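Protein RIF2 (Saccharomyces cerevisiae, PDB 4BJ1) interacts with RIF1 and the C-terminus of RAP1 and takes part in transcriptional silencing and in the regulation of telomere length. Local coordinates at residues 244-255 and 294-302. Sequence-based numbering, arbitrary orientation.
Sequences LLQSYNSLVTCQ and FDELLDKIR
Leu244 meets Phe294 over the flat of its ring: CD1 of Leu244 sits 3.6 Å from the ring centroid, only 9° off the normal, a CH-pi contact. Leu298 CG covers the opposite face nearer the rim, while the in-plane edge runs up to CB of Ser247 and the backbone at Tyr248. Phe294 CB already points at helix 243-257, and with CG anti to the backbone N (chi1 -170°) the ring reaches across to Leu244. With an alanine at Phe294, the Leu244 methyl would probably lose its aromatic platform and a gap is likely to open between the helices. Helices 243-257 and 294-304 belong to the AAA+ lid of RIF2, and the segments lie side by side, nearly parallel (8°), with axes 10.7 Å apart. Further along, Leu251 reaches across with CD2 to Leu298 CD2, 3.6 Å away, and to Ile301 CG2, while its CD1 lies against the guanidinium of Arg302. Tyr248 is crossed at about a right angle by Ile301, whose CD1 comes within 3.7 Å of Tyr248 CE1; the tyrosine hydroxyl turns elsewhere, to Ile234 O and Tyr284. Phe13 of helix 10-26 meets Phe294 edge-to-face and also contacts Tyr248, tying the pair to the N-terminal part of the chain. Beyond Leu251, the bent side chain of Gln255 lies across that of Arg302, its NE2 3.8 Å from Arg302 CG, the amide and guanidinium planes steeply inclined.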
loop_
_atom_site.group_PDB
_atom_site.type_symbol
_atom_site.label_atom_id
_atom_site.label_comp_id
_atom_site.label_asym_id
_atom_site.label_seq_id
_atom_site.Cartn_x
_atom_site.Cartn_y
_atom_site.Cartn_z
ATOM N N LEU A 244 -13.590 -4.667 14.417
ATOM C CA LEU A 244 -12.733 -5.673 13.822
ATOM C C LEU A 244 -11.271 -5.250 13.938
ATOM O O LEU A 244 -10.408 -6.101 14.175
ATOM C CB LEU A 244 -13.140 -5.910 12.363
ATOM C CG LEU A 244 -12.564 -7.136 11.652
ATOM C CD1 LEU A 244 -13.242 -8.402 12.096
ATOM C CD2 LEU A 244 -12.796 -7.031 10.188
ATOM N N LEU A 245 -10.988 -3.936 13.796
ATOM C CA LEU A 245 -9.624 -3.429 13.928
ATOM C C LEU A 245 -9.242 -3.405 15.407
ATOM O O LEU A 245 -8.099 -3.719 15.750
ATOM C CB LEU A 245 -9.463 -2.040 13.293
ATOM C CG LEU A 245 -8.018 -1.602 13.113
ATOM C CD1 LEU A 245 -7.409 -2.210 11.867
ATOM C CD2 LEU A 245 -7.886 -0.101 13.164
ATOM N N GLN A 246 -10.221 -3.071 16.275
ATOM C CA GLN A 246 -10.062 -3.025 17.728
ATOM C C GLN A 246 -9.672 -4.408 18.233
ATOM O O GLN A 246 -8.684 -4.512 18.958
ATOM C CB GLN A 246 -11.361 -2.558 18.399
ATOM C CG GLN A 246 -11.186 -1.457 19.445
ATOM C CD GLN A 246 -12.025 -0.251 19.095
ATOM O OE1 GLN A 246 -11.558 0.677 18.421
ATOM N NE2 GLN A 246 -13.294 -0.255 19.517
ATOM N N SER A 247 -10.403 -5.473 17.793
ATOM C CA SER A 247 -10.130 -6.878 18.143
ATOM C C SER A 247 -8.717 -7.244 17.719
ATOM O O SER A 247 -7.957 -7.762 18.546
ATOM C CB SER A 247 -11.091 -7.828 17.436
ATOM O OG SER A 247 -12.445 -7.503 17.667
ATOM N N TYR A 248 -8.366 -6.978 16.433
ATOM C CA TYR A 248 -7.050 -7.306 15.935
ATOM C C TYR A 248 -5.946 -6.614 16.765
ATOM O O TYR A 248 -5.090 -7.306 17.318
ATOM C CB TYR A 248 -6.903 -7.049 14.405
ATOM C CG TYR A 248 -5.460 -7.157 13.957
ATOM C CD1 TYR A 248 -4.888 -8.398 13.676
ATOM C CD2 TYR A 248 -4.631 -6.038 13.939
ATOM C CE1 TYR A 248 -3.531 -8.522 13.371
ATOM C CE2 TYR A 248 -3.273 -6.149 13.630
ATOM C CZ TYR A 248 -2.727 -7.393 13.359
ATOM O OH TYR A 248 -1.390 -7.508 13.106
ATOM N N ASN A 249 -5.988 -5.279 16.883
ATOM C CA ASN A 249 -4.947 -4.561 17.596
ATOM C C ASN A 249 -4.916 -4.856 19.104
ATOM O O ASN A 249 -3.818 -4.932 19.663
ATOM C CB ASN A 249 -4.986 -3.073 17.304
ATOM C CG ASN A 249 -4.587 -2.715 15.900
ATOM O OD1 ASN A 249 -3.651 -3.268 15.306
ATOM N ND2 ASN A 249 -5.288 -1.766 15.329
ATOM N N SER A 250 -6.073 -5.080 19.751
ATOM C CA SER A 250 -6.062 -5.419 21.176
ATOM C C SER A 250 -5.334 -6.737 21.429
ATOM O O SER A 250 -4.512 -6.796 22.346
ATOM C CB SER A 250 -7.471 -5.481 21.745
ATOM O OG SER A 250 -8.035 -4.184 21.683
ATOM N N LEU A 251 -5.601 -7.776 20.583
ATOM C CA LEU A 251 -4.987 -9.101 20.687
ATOM C C LEU A 251 -3.492 -8.971 20.572
ATOM O O LEU A 251 -2.784 -9.504 21.422
ATOM C CB LEU A 251 -5.507 -10.077 19.617
ATOM C CG LEU A 251 -4.923 -11.493 19.728
ATOM C CD1 LEU A 251 -5.671 -12.315 20.741
ATOM C CD2 LEU A 251 -4.890 -12.191 18.401
ATOM N N VAL A 252 -3.017 -8.223 19.556
ATOM C CA VAL A 252 -1.589 -7.988 19.331
ATOM C C VAL A 252 -0.969 -7.302 20.559
ATOM O O VAL A 252 -0.041 -7.857 21.132
ATOM C CB VAL A 252 -1.276 -7.244 17.994
ATOM C CG1 VAL A 252 0.223 -7.086 17.799
ATOM C CG2 VAL A 252 -1.901 -7.947 16.790
ATOM N N THR A 253 -1.517 -6.148 20.990
ATOM C CA THR A 253 -1.060 -5.382 22.154
ATOM C C THR A 253 -0.970 -6.234 23.437
ATOM O O THR A 253 0.036 -6.185 24.145
ATOM C CB THR A 253 -1.947 -4.140 22.325
ATOM O OG1 THR A 253 -1.841 -3.347 21.143
ATOM C CG2 THR A 253 -1.579 -3.297 23.555
ATOM N N CYS A 254 -2.003 -7.026 23.715
ATOM C CA CYS A 254 -2.052 -7.837 24.917
ATOM C C CYS A 254 -1.129 -9.018 24.884
ATOM O O CYS A 254 -0.545 -9.346 25.917
ATOM C CB CYS A 254 -3.480 -8.239 25.233
ATOM S SG CYS A 254 -4.544 -6.816 25.583
ATOM N N GLN A 255 -0.960 -9.638 23.719
ATOM C CA GLN A 255 -0.043 -10.760 23.571
ATOM C C GLN A 255 1.407 -10.277 23.678
ATOM O O GLN A 255 2.203 -10.923 24.357
ATOM C CB GLN A 255 -0.300 -11.513 22.271
ATOM C CG GLN A 255 -1.582 -12.335 22.334
ATOM C CD GLN A 255 -1.273 -13.790 22.487
ATOM O OE1 GLN A 255 -0.618 -14.416 21.629
ATOM N NE2 GLN A 255 -1.682 -14.344 23.614
ATOM N N PHE A 294 -11.268 -14.586 9.964
ATOM C CA PHE A 294 -10.703 -13.691 10.971
ATOM C C PHE A 294 -10.260 -14.462 12.230
ATOM O O PHE A 294 -9.201 -14.164 12.810
ATOM C CB PHE A 294 -11.674 -12.555 11.321
ATOM C CG PHE A 294 -11.053 -11.476 12.180
ATOM C CD1 PHE A 294 -10.016 -10.678 11.688
ATOM C CD2 PHE A 294 -11.486 -11.268 13.484
ATOM C CE1 PHE A 294 -9.427 -9.694 12.493
ATOM C CE2 PHE A 294 -10.917 -10.268 14.279
ATOM C CZ PHE A 294 -9.888 -9.494 13.784
ATOM N N ASP A 295 -11.046 -15.494 12.599
ATOM C CA ASP A 295 -10.781 -16.338 13.760
ATOM C C ASP A 295 -9.533 -17.203 13.558
ATOM O O ASP A 295 -8.720 -17.339 14.479
ATOM C CB ASP A 295 -12.023 -17.136 14.135
ATOM C CG ASP A 295 -13.223 -16.220 14.304
ATOM O OD1 ASP A 295 -13.834 -15.838 13.266
ATOM O OD2 ASP A 295 -13.488 -15.796 15.453
ATOM N N GLU A 296 -9.331 -17.698 12.328
ATOM C CA GLU A 296 -8.149 -18.458 11.943
ATOM C C GLU A 296 -6.919 -17.563 12.169
ATOM O O GLU A 296 -5.932 -18.031 12.746
ATOM C CB GLU A 296 -8.244 -18.819 10.461
ATOM C CG GLU A 296 -7.727 -20.188 10.081
ATOM C CD GLU A 296 -8.154 -20.583 8.680
ATOM O OE1 GLU A 296 -9.367 -20.836 8.478
ATOM O OE2 GLU A 296 -7.279 -20.622 7.782
ATOM N N LEU A 297 -6.999 -16.260 11.756
ATOM C CA LEU A 297 -5.908 -15.301 11.931
ATOM C C LEU A 297 -5.539 -15.137 13.395
ATOM O O LEU A 297 -4.377 -15.328 13.745
ATOM C CB LEU A 297 -6.213 -13.947 11.260
ATOM C CG LEU A 297 -5.164 -12.829 11.411
ATOM C CD1 LEU A 297 -3.891 -13.141 10.675
ATOM C CD2 LEU A 297 -5.678 -11.546 10.876
ATOM N N LEU A 298 -6.531 -14.849 14.256
ATOM C CA LEU A 298 -6.326 -14.650 15.699
ATOM C C LEU A 298 -5.732 -15.878 16.365
ATOM O O LEU A 298 -4.864 -15.750 17.229
ATOM C CB LEU A 298 -7.632 -14.232 16.390
ATOM C CG LEU A 298 -8.377 -13.005 15.823
ATOM C CD1 LEU A 298 -9.723 -12.882 16.441
ATOM C CD2 LEU A 298 -7.595 -11.706 16.026
ATOM N N ASP A 299 -6.164 -17.069 15.913
ATOM C CA ASP A 299 -5.685 -18.367 16.378
ATOM C C ASP A 299 -4.203 -18.542 16.068
ATOM O O ASP A 299 -3.479 -19.087 16.884
ATOM C CB ASP A 299 -6.507 -19.487 15.730
ATOM C CG ASP A 299 -5.961 -20.870 15.984
ATOM O OD1 ASP A 299 -6.298 -21.449 17.033
ATOM O OD2 ASP A 299 -5.148 -21.354 15.150
ATOM N N LYS A 300 -3.756 -18.108 14.888
ATOM C CA LYS A 300 -2.365 -18.215 14.469
ATOM C C LYS A 300 -1.469 -17.300 15.282
ATOM O O LYS A 300 -0.444 -17.759 15.780
ATOM C CB LYS A 300 -2.236 -17.981 12.973
ATOM C CG LYS A 300 -2.910 -19.098 12.198
ATOM C CD LYS A 300 -2.697 -18.983 10.721
ATOM C CE LYS A 300 -3.509 -20.003 9.974
ATOM N NZ LYS A 300 -3.208 -19.955 8.524
ATOM N N ILE A 301 -1.901 -16.043 15.518
ATOM C CA ILE A 301 -1.159 -15.061 16.333
ATOM C C ILE A 301 -0.998 -15.552 17.809
ATOM O O ILE A 301 0.080 -15.446 18.421
ATOM C CB ILE A 301 -1.838 -13.661 16.214
ATOM C CG1 ILE A 301 -1.909 -13.208 14.728
ATOM C CG2 ILE A 301 -1.124 -12.614 17.070
ATOM C CD1 ILE A 301 -2.757 -11.987 14.435
ATOM N N ARG A 302 -2.069 -16.134 18.339
ATOM C CA ARG A 302 -2.136 -16.637 19.702
ATOM C C ARG A 302 -1.371 -17.969 19.880
ATOM O O ARG A 302 -0.575 -18.110 20.821
ATOM C CB ARG A 302 -3.623 -16.792 20.087
ATOM C CG ARG A 302 -4.000 -16.486 21.548
ATOM C CD ARG A 302 -5.478 -16.101 21.743
ATOM N NE ARG A 302 -6.338 -16.642 20.679
ATOM C CZ ARG A 302 -7.435 -16.055 20.206
ATOM N NH1 ARG A 302 -7.861 -14.906 20.723
ATOM N NH2 ARG A 302 -8.122 -16.618 19.219
#